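Local structure of S-adenosylmethionine-dependent methyltransferase (Clostridium acetobutylicum, 1Y8C) at residues A[9-14]-A[18-23]; A[108-113]-A[235-240]. The protein probably transfers a methyl group from S-adenosylmethionine to an acceptor that is not known. All blocks are in the same frame, centred on the assembly; numbering follows the deposited sequence.

Interaction 1 of 2, residues A[9-14]-A[18-23]; sequences IYDKLI and VDYKKW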
ATOM      1  N   ILE A   9      -1.627   8.335  12.618  1.00 62.11           N
ATOM      2  CA  ILE A   9      -2.808   9.177  12.659  1.00 62.09           C
ATOM      3  C   ILE A   9      -3.546   9.098  11.325  1.00 61.51           C
ATOM      4  O   ILE A   9      -4.755   8.884  11.288  1.00 62.38           O
ATOM      5  CB  ILE A   9      -2.434  10.648  12.947  1.00 62.55           C
ATOM      6  CG1 ILE A   9      -1.745  10.744  14.314  1.00 60.58           C
ATOM      7  CG2 ILE A   9      -3.687  11.521  12.903  1.00 62.24           C
ATOM      8  CD1 ILE A   9      -1.187  12.114  14.638  1.00 57.98           C
ATOM      9  N   TYR A  10      -2.801   9.255  10.236  1.00 60.49           N
ATOM     10  CA  TYR A  10      -3.363   9.221   8.890  1.00 60.13           C
ATOM     11  C   TYR A  10      -4.097   7.917   8.620  1.00 59.86           C
ATOM     12  O   TYR A  10      -5.260   7.915   8.208  1.00 58.62           O
ATOM     13  CB  TYR A  10      -2.247   9.397   7.848  1.00 59.96           C
ATOM     14  CG  TYR A  10      -2.736   9.690   6.440  1.00 58.99           C
ATOM     15  CD1 TYR A  10      -2.911  11.000   6.002  1.00 58.65           C
ATOM     16  CD2 TYR A  10      -3.042   8.656   5.558  1.00 59.10           C
ATOM     17  CE1 TYR A  10      -3.377  11.278   4.719  1.00 57.97           C
ATOM     18  CE2 TYR A  10      -3.517   8.919   4.276  1.00 59.36           C
ATOM     19  CZ  TYR A  10      -3.681  10.233   3.863  1.00 59.31           C
ATOM     20  OH  TYR A  10      -4.152  10.491   2.593  1.00 59.54           O
ATOM     21  N   ASP A  11      -3.405   6.806   8.839  1.00 60.57           N
ATOM     22  CA  ASP A  11      -3.986   5.489   8.607  1.00 62.65           C
ATOM     23  C   ASP A  11      -5.198   5.197   9.476  1.00 62.39           C
ATOM     24  O   ASP A  11      -6.097   4.462   9.066  1.00 62.01           O
ATOM     25  CB  ASP A  11      -2.940   4.395   8.830  1.00 64.73           C
ATOM     26  CG  ASP A  11      -2.006   4.239   7.655  1.00 67.97           C
ATOM     27  OD1 ASP A  11      -2.406   4.628   6.526  1.00 69.10           O
ATOM     28  OD2 ASP A  11      -0.887   3.709   7.853  1.00 66.90           O
ATOM     29  N   LYS A  12      -5.217   5.761  10.679  1.00 63.76           N
ATOM     30  CA  LYS A  12      -6.333   5.544  11.597  1.00 65.31           C
ATOM     31  C   LYS A  12      -7.534   6.446  11.305  1.00 64.14           C
ATOM     32  O   LYS A  12      -8.674   6.039  11.498  1.00 64.98           O
ATOM     33  CB  LYS A  12      -5.881   5.760  13.045  1.00 67.52           C
ATOM     34  CG  LYS A  12      -7.029   5.798  14.047  1.00 71.77           C
ATOM     35  CD  LYS A  12      -6.549   6.205  15.441  1.00 77.16           C
ATOM     36  CE  LYS A  12      -7.720   6.361  16.428  1.00 80.20           C
ATOM     37  NZ  LYS A  12      -8.472   5.072  16.663  1.00 83.11           N
ATOM     38  N   LEU A  13      -7.283   7.661  10.833  1.00 60.82           N
ATOM     39  CA  LEU A  13      -8.374   8.573  10.563  1.00 59.69           C
ATOM     40  C   LEU A  13      -8.805   8.628   9.099  1.00 59.42           C
ATOM     41  O   LEU A  13      -9.998   8.554   8.796  1.00 60.11           O
ATOM     42  CB  LEU A  13      -8.015   9.975  11.065  1.00 58.21           C
ATOM     43  CG  LEU A  13      -7.621  10.079  12.548  1.00 57.63           C
ATOM     44  CD1 LEU A  13      -7.278  11.523  12.883  1.00 56.69           C
ATOM     45  CD2 LEU A  13      -8.749   9.585  13.441  1.00 52.59           C
ATOM     46  N   ILE A  14      -7.853   8.742   8.182  1.00 57.98           N
ATOM     47  CA  ILE A  14      -8.208   8.827   6.773  1.00 56.59           C
ATOM     48  C   ILE A  14      -8.556   7.470   6.166  1.00 56.71           C
ATOM     49  O   ILE A  14      -9.625   7.310   5.572  1.00 56.13           O
ATOM     50  CB  ILE A  14      -7.076   9.484   5.959  1.00 55.51           C
ATOM     51  CG1 ILE A  14      -6.606  10.768   6.656  1.00 54.97           C
ATOM     52  CG2 ILE A  14      -7.564   9.799   4.566  1.00 54.32           C
ATOM     53  CD1 ILE A  14      -7.715  11.765   6.961  1.00 55.38           C
ATOM     54  N   VAL A  18      -7.610  -0.005   8.323  1.00 61.95           N
ATOM     55  CA  VAL A  18      -6.304  -0.626   8.327  1.00 63.08           C
ATOM     56  C   VAL A  18      -5.912  -1.244   9.658  1.00 63.82           C
ATOM     57  O   VAL A  18      -6.007  -0.603  10.699  1.00 64.71           O
ATOM     58  CB  VAL A  18      -5.228   0.396   7.948  1.00 63.49           C
ATOM     59  CG1 VAL A  18      -3.876  -0.282   7.864  1.00 63.00           C
ATOM     60  CG2 VAL A  18      -5.588   1.062   6.636  1.00 62.60           C
ATOM     61  N   ASP A  19      -5.465  -2.494   9.611  1.00 65.74           N
ATOM     62  CA  ASP A  19      -5.015  -3.216  10.801  1.00 65.03           C
ATOM     63  C   ASP A  19      -3.736  -3.955  10.395  1.00 63.20           C
ATOM     64  O   ASP A  19      -3.779  -4.940   9.655  1.00 60.30           O
ATOM     65  CB  ASP A  19      -6.094  -4.207  11.256  1.00 69.25           C
ATOM     66  CG  ASP A  19      -5.774  -4.869  12.598  1.00 71.62           C
ATOM     67  OD1 ASP A  19      -6.697  -5.503  13.165  1.00 74.38           O
ATOM     68  OD2 ASP A  19      -4.619  -4.768  13.084  1.00 71.86           O
ATOM     69  N   TYR A  20      -2.600  -3.468  10.875  1.00 62.15           N
ATOM     70  CA  TYR A  20      -1.320  -4.062  10.526  1.00 62.67           C
ATOM     71  C   TYR A  20      -1.265  -5.561  10.781  1.00 62.17           C
ATOM     72  O   TYR A  20      -1.180  -6.348   9.835  1.00 61.23           O
ATOM     73  CB  TYR A  20      -0.202  -3.350  11.282  1.00 63.10           C
ATOM     74  CG  TYR A  20      -0.164  -1.860  11.010  1.00 64.35           C
ATOM     75  CD1 TYR A  20       0.165  -0.959  12.024  1.00 66.95           C
ATOM     76  CD2 TYR A  20      -0.479  -1.348   9.752  1.00 65.24           C
ATOM     77  CE1 TYR A  20       0.172   0.412  11.800  1.00 67.06           C
ATOM     78  CE2 TYR A  20      -0.475   0.023   9.510  1.00 66.20           C
ATOM     79  CZ  TYR A  20      -0.150   0.897  10.539  1.00 67.84           C
ATOM     80  OH  TYR A  20      -0.149   2.258  10.324  1.00 69.58           O
ATOM     81  N   LYS A  21      -1.323  -5.962  12.051  1.00 63.24           N
ATOM     82  CA  LYS A  21      -1.267  -7.383  12.396  1.00 61.23           C
ATOM     83  C   LYS A  21      -2.262  -8.192  11.574  1.00 59.60           C
ATOM     84  O   LYS A  21      -1.902  -9.236  11.016  1.00 57.21           O
ATOM     85  CB  LYS A  21      -1.532  -7.589  13.896  1.00 64.45           C
ATOM     86  CG  LYS A  21      -0.409  -7.059  14.801  1.00 70.51           C
ATOM     87  CD  LYS A  21      -0.893  -6.738  16.233  1.00 74.52           C
ATOM     88  CE  LYS A  21       0.170  -5.979  17.066  1.00 77.31           C
ATOM     89  NZ  LYS A  21       1.487  -6.706  17.225  1.00 77.74           N
ATOM     90  N   LYS A  22      -3.503  -7.716  11.476  1.00 57.03           N
ATOM     91  CA  LYS A  22      -4.492  -8.454  10.708  1.00 55.97           C
ATOM     92  C   LYS A  22      -3.991  -8.704   9.284  1.00 55.49           C
ATOM     93  O   LYS A  22      -3.966  -9.845   8.817  1.00 56.02           O
ATOM     94  CB  LYS A  22      -5.816  -7.704  10.651  1.00 58.60           C
ATOM     95  CG  LYS A  22      -6.801  -8.370   9.706  1.00 61.40           C
ATOM     96  CD  LYS A  22      -8.020  -7.517   9.456  1.00 64.76           C
ATOM     97  CE  LYS A  22      -8.930  -8.190   8.437  1.00 65.53           C
ATOM     98  NZ  LYS A  22     -10.104  -7.350   8.075  1.00 67.04           N
ATOM     99  N   TRP A  23      -3.582  -7.639   8.603  1.00 54.92           N
ATOM    100  CA  TRP A  23      -3.098  -7.766   7.237  1.00 54.46           C
ATOM    101  C   TRP A  23      -1.855  -8.648   7.166  1.00 54.15           C
ATOM    102  O   TRP A  23      -1.794  -9.583   6.358  1.00 53.16           O
ATOM    103  CB  TRP A  23      -2.800  -6.387   6.633  1.00 53.68           C
ATOM    104  CG  TRP A  23      -4.016  -5.531   6.400  1.00 54.16           C
ATOM    105  CD1 TRP A  23      -5.270  -5.728   6.907  1.00 54.30           C
ATOM    106  CD2 TRP A  23      -4.075  -4.308   5.653  1.00 54.21           C
ATOM    107  NE1 TRP A  23      -6.105  -4.702   6.523  1.00 54.86           N
ATOM    108  CE2 TRP A  23      -5.395  -3.814   5.752  1.00 54.05           C
ATOM    109  CE3 TRP A  23      -3.136  -3.575   4.907  1.00 52.79           C
ATOM    110  CZ2 TRP A  23      -5.806  -2.626   5.137  1.00 54.64           C
ATOM    111  CZ3 TRP A  23      -3.540  -2.391   4.294  1.00 53.42           C
ATOM    112  CH2 TRP A  23      -4.867  -1.929   4.415  1.00 54.26           C
TER
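D11, on the last turns of helix 3-15, meets V18 and Y20 where the chain turns through a short loop into helix 20-32. The motif is a helix-loop-helix at the N-terminus of the chain, set between the antiparallel sheet, on which helix 3-15 lies, and the Rossmann-like methyltransferase core. V18 comes first. Its CB points at helix 3-15, and its CG2 methyl lies 4.2 Å from the backbone O of D11, a loose van der Waals contact of a methyl with a carbonyl oxygen. The other methyl, CG1, sits over one face of the W23 ring, toward its rim and 3.9 Å above its plane. A small branched residue suits this spot, since one methyl serves each neighbour. D19 takes the N-cap position, and its O accepts the first helical bond from W23 N (2.9 Å). Y20 opens the helix. Its ring, also touching H8 and N50, reaches back toward helix 3-15; a tyrosine is long and rigid enough to bring its hydroxyl to D11. In the aspartate, CG lies anti to the carbonyl carbon (chi1 -79°), which directs the carboxylate toward the ring's edge. The two flat groups stand 74° apart. A short carboxylate suits position 11 because its two oxygens serve two partners: OD1 forms a salt bridge with R15, whereas OD2 accepts the hydrogen bond of the tyrosine hydroxyl. In that bond Y20 OH lies 3.0 Å from D11 OD2, on the anti lone pair that points away from OD1.

Interaction 2 of 2, residues A[108-113]-A[235-240]; sequences CLDSTN and TERITY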
ATOM      1  N   CYS A 108       0.842  -2.485  -0.277  1.00 57.08           N
ATOM      2  CA  CYS A 108      -0.430  -2.229   0.385  1.00 59.40           C
ATOM      3  C   CYS A 108      -0.817  -0.753   0.538  1.00 59.15           C
ATOM      4  O   CYS A 108      -0.207   0.132  -0.076  1.00 59.94           O
ATOM      5  CB  CYS A 108      -0.388  -2.908   1.758  1.00 60.36           C
ATOM      6  SG  CYS A 108       0.216  -4.641   1.664  1.00 66.20           S
ATOM      7  N   LEU A 109      -1.849  -0.503   1.346  1.00 56.85           N
ATOM      8  CA  LEU A 109      -2.334   0.847   1.625  1.00 53.45           C
ATOM      9  C   LEU A 109      -2.657   1.637   0.372  1.00 53.08           C
ATOM     10  O   LEU A 109      -2.257   2.792   0.236  1.00 53.64           O
ATOM     11  CB  LEU A 109      -1.298   1.607   2.448  1.00 55.23           C
ATOM     12  CG  LEU A 109      -0.986   1.001   3.820  1.00 57.69           C
ATOM     13  CD1 LEU A 109       0.160   1.751   4.473  1.00 54.72           C
ATOM     14  CD2 LEU A 109      -2.247   1.067   4.691  1.00 59.41           C
ATOM     15  N   ASP A 110      -3.392   1.008  -0.534  1.00 51.92           N
ATOM     16  CA  ASP A 110      -3.798   1.618  -1.797  1.00 52.03           C
ATOM     17  C   ASP A 110      -2.716   2.376  -2.566  1.00 51.21           C
ATOM     18  O   ASP A 110      -3.025   3.309  -3.311  1.00 51.19           O
ATOM     19  CB  ASP A 110      -5.051   2.520  -1.610  1.00 49.68           C
ATOM     20  CG  ASP A 110      -5.003   3.382  -0.344  1.00 51.12           C
ATOM     21  OD1 ASP A 110      -5.222   2.847   0.758  1.00 50.92           O
ATOM     22  OD2 ASP A 110      -4.759   4.601  -0.445  1.00 52.65           O
ATOM     23  N   SER A 111      -1.456   1.967  -2.427  1.00 50.63           N
ATOM     24  CA  SER A 111      -0.387   2.657  -3.156  1.00 51.61           C
ATOM     25  C   SER A 111      -0.562   2.545  -4.662  1.00 49.21           C
ATOM     26  O   SER A 111      -0.289   3.483  -5.398  1.00 49.78           O
ATOM     27  CB  SER A 111       0.981   2.120  -2.744  1.00 54.32           C
ATOM     28  OG  SER A 111       1.323   2.613  -1.456  1.00 59.67           O
ATOM     29  N   THR A 112      -1.030   1.393  -5.112  1.00 50.10           N
ATOM     30  CA  THR A 112      -1.274   1.162  -6.522  1.00 50.17           C
ATOM     31  C   THR A 112      -2.195   2.239  -7.118  1.00 51.72           C
ATOM     32  O   THR A 112      -2.054   2.593  -8.285  1.00 53.52           O
ATOM     33  CB  THR A 112      -1.899  -0.243  -6.733  1.00 51.03           C
ATOM     34  OG1 THR A 112      -0.954  -1.241  -6.324  1.00 51.27           O
ATOM     35  CG2 THR A 112      -2.287  -0.476  -8.194  1.00 47.61           C
ATOM     36  N   ASN A 113      -3.129   2.780  -6.343  1.00 51.71           N
ATOM     37  CA  ASN A 113      -4.006   3.803  -6.910  1.00 51.94           C
ATOM     38  C   ASN A 113      -3.293   5.109  -7.243  1.00 53.55           C
ATOM     39  O   ASN A 113      -3.820   5.913  -7.992  1.00 53.53           O
ATOM     40  CB  ASN A 113      -5.185   4.122  -5.981  1.00 52.38           C
ATOM     41  CG  ASN A 113      -6.090   2.937  -5.752  1.00 52.07           C
ATOM     42  OD1 ASN A 113      -5.828   2.108  -4.883  1.00 54.33           O
ATOM     43  ND2 ASN A 113      -7.160   2.839  -6.537  1.00 51.94           N
ATOM     44  N   THR A 235     -17.745  -3.446  -1.794  1.00 52.93           N
ATOM     45  CA  THR A 235     -16.428  -3.602  -1.184  1.00 50.57           C
ATOM     46  C   THR A 235     -15.613  -2.320  -1.344  1.00 48.73           C
ATOM     47  O   THR A 235     -15.621  -1.708  -2.397  1.00 47.18           O
ATOM     48  CB  THR A 235     -15.674  -4.757  -1.832  1.00 51.29           C
ATOM     49  OG1 THR A 235     -16.429  -5.964  -1.663  1.00 52.64           O
ATOM     50  CG2 THR A 235     -14.297  -4.924  -1.189  1.00 51.21           C
ATOM     51  N   GLU A 236     -14.911  -1.912  -0.298  1.00 48.74           N
ATOM     52  CA  GLU A 236     -14.141  -0.691  -0.385  1.00 47.61           C
ATOM     53  C   GLU A 236     -12.659  -0.907  -0.640  1.00 46.54           C
ATOM     54  O   GLU A 236     -11.980  -0.024  -1.157  1.00 45.74           O
ATOM     55  CB  GLU A 236     -14.320   0.128   0.885  1.00 47.93           C
ATOM     56  CG  GLU A 236     -15.757   0.457   1.195  1.00 54.39           C
ATOM     57  CD  GLU A 236     -15.887   1.591   2.193  1.00 58.38           C
ATOM     58  OE1 GLU A 236     -14.890   1.884   2.899  1.00 62.34           O
ATOM     59  OE2 GLU A 236     -16.986   2.189   2.272  1.00 57.21           O
ATOM     60  N   ARG A 237     -12.148  -2.074  -0.275  1.00 46.02           N
ATOM     61  CA  ARG A 237     -10.729  -2.356  -0.464  1.00 45.92           C
ATOM     62  C   ARG A 237     -10.531  -3.777  -0.971  1.00 46.00           C
ATOM     63  O   ARG A 237     -10.846  -4.742  -0.288  1.00 45.45           O
ATOM     64  CB  ARG A 237      -9.963  -2.159   0.856  1.00 45.02           C
ATOM     65  CG  ARG A 237      -8.456  -2.306   0.696  1.00 44.80           C
ATOM     66  CD  ARG A 237      -7.692  -2.076   1.995  1.00 43.79           C
ATOM     67  NE  ARG A 237      -7.814  -0.717   2.500  1.00 46.60           N
ATOM     68  CZ  ARG A 237      -7.120   0.333   2.063  1.00 50.55           C
ATOM     69  NH1 ARG A 237      -6.227   0.199   1.091  1.00 51.50           N
ATOM     70  NH2 ARG A 237      -7.318   1.536   2.602  1.00 50.65           N
ATOM     71  N   ILE A 238      -9.996  -3.895  -2.175  1.00 46.43           N
ATOM     72  CA  ILE A 238      -9.778  -5.191  -2.772  1.00 46.87           C
ATOM     73  C   ILE A 238      -8.342  -5.679  -2.655  1.00 49.24           C
ATOM     74  O   ILE A 238      -7.399  -4.971  -3.014  1.00 50.51           O
ATOM     75  CB  ILE A 238     -10.195  -5.166  -4.258  1.00 46.97           C
ATOM     76  CG1 ILE A 238     -11.696  -4.853  -4.354  1.00 47.64           C
ATOM     77  CG2 ILE A 238      -9.835  -6.485  -4.915  1.00 43.49           C
ATOM     78  CD1 ILE A 238     -12.239  -4.612  -5.753  1.00 46.06           C
ATOM     79  N   THR A 239      -8.170  -6.890  -2.135  1.00 52.39           N
ATOM     80  CA  THR A 239      -6.827  -7.438  -2.017  1.00 53.11           C
ATOM     81  C   THR A 239      -6.590  -8.519  -3.055  1.00 53.46           C
ATOM     82  O   THR A 239      -7.257  -9.544  -3.055  1.00 55.79           O
ATOM     83  CB  THR A 239      -6.569  -8.026  -0.631  1.00 53.44           C
ATOM     84  OG1 THR A 239      -6.590  -6.978   0.354  1.00 55.35           O
ATOM     85  CG2 THR A 239      -5.201  -8.708  -0.612  1.00 53.93           C
ATOM     86  N   TYR A 240      -5.648  -8.264  -3.954  1.00 53.98           N
ATOM     87  CA  TYR A 240      -5.301  -9.218  -4.993  1.00 52.27           C
ATOM     88  C   TYR A 240      -4.097 -10.059  -4.583  1.00 53.81           C
ATOM     89  O   TYR A 240      -3.178  -9.592  -3.896  1.00 53.82           O
ATOM     90  CB  TYR A 240      -4.940  -8.515  -6.298  1.00 51.62           C
ATOM     91  CG  TYR A 240      -6.107  -8.029  -7.125  1.00 50.50           C
ATOM     92  CD1 TYR A 240      -6.635  -6.747  -6.944  1.00 50.01           C
ATOM     93  CD2 TYR A 240      -6.659  -8.835  -8.120  1.00 50.69           C
ATOM     94  CE1 TYR A 240      -7.675  -6.274  -7.733  1.00 47.87           C
ATOM     95  CE2 TYR A 240      -7.704  -8.378  -8.919  1.00 52.10           C
ATOM     96  CZ  TYR A 240      -8.204  -7.092  -8.718  1.00 51.39           C
ATOM     97  OH  TYR A 240      -9.219  -6.640  -9.527  1.00 56.08           O
TER
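D110 and R237 meet through a buried salt bridge in which two nitrogens of the arginine converge on a single carboxylate oxygen. The bridge joins the loop after strand 104-107 to strand 237-244, the antiparallel strand inserted into the sheet of a class I methyltransferase (order 3-2-1-4-5-7-6). The tight part is polar. R237 NH1 donates over 2.9 Å to D110 OD1, which accepts on its anti lone pair, at an N-H...O angle of 154°. NH2 reaches the same oxygen over 3.1 Å, more bent, and meets it on the anti side but 32° out of the carboxylate plane. OD1 itself lies in the guanidinium plane, so both bonds run along the edge of the arginine. R237 leaves the strand extended, with CG anti to the backbone N, and bends at chi3 (-64°) to bring its end-on nitrogens to the acid. D110 lies in a type I' turn from C108 to S111, closed by S111 N bonding C108 O (3.2 Å). Its left-handed backbone is a conformation that aspartate tolerates better than most residues.

The loose side lies at the turn's other central residue. L109, partly exposed, turns its CB away from the strand and offers R237 little more than its backbone C, 3.9 Å from NH1. S111 OG adds a weak bond back to C108 O.

The charges do not pair off singly. R237 NH1 is also salt-bridged to D141, while NE binds D17; D110 OD1 also accepts from R15 NE. Oppositely charged groups therefore form a network around the buried pair, in which R237 faces three carboxylates and D110 two arginines; this probably favours the charged forms and holds the guanidinium against rotation.

Interactions 1 and 2 have centres 13 Å apart and touch directly. W23, from 18-23, bridges both halves of interaction 2: its CZ2 lies 3.7 Å from R237 CD and its CZ3 lies 3.7 Å from L109 CD2. The same leucine methyl packs 3.8 Å from V18 CG1, so the side chain that turns from the strand is used against the N-terminal helix-loop-helix. R15 ties the two electrostatically, bonding D11 in interaction 1 and D110 in interaction 2. Segment 108-113 follows strand 104-107, at the C-terminal edge of the parallel strands, where class I methyltransferases generally place cofactor and substrate; the contacts are therefore probably near that pocket.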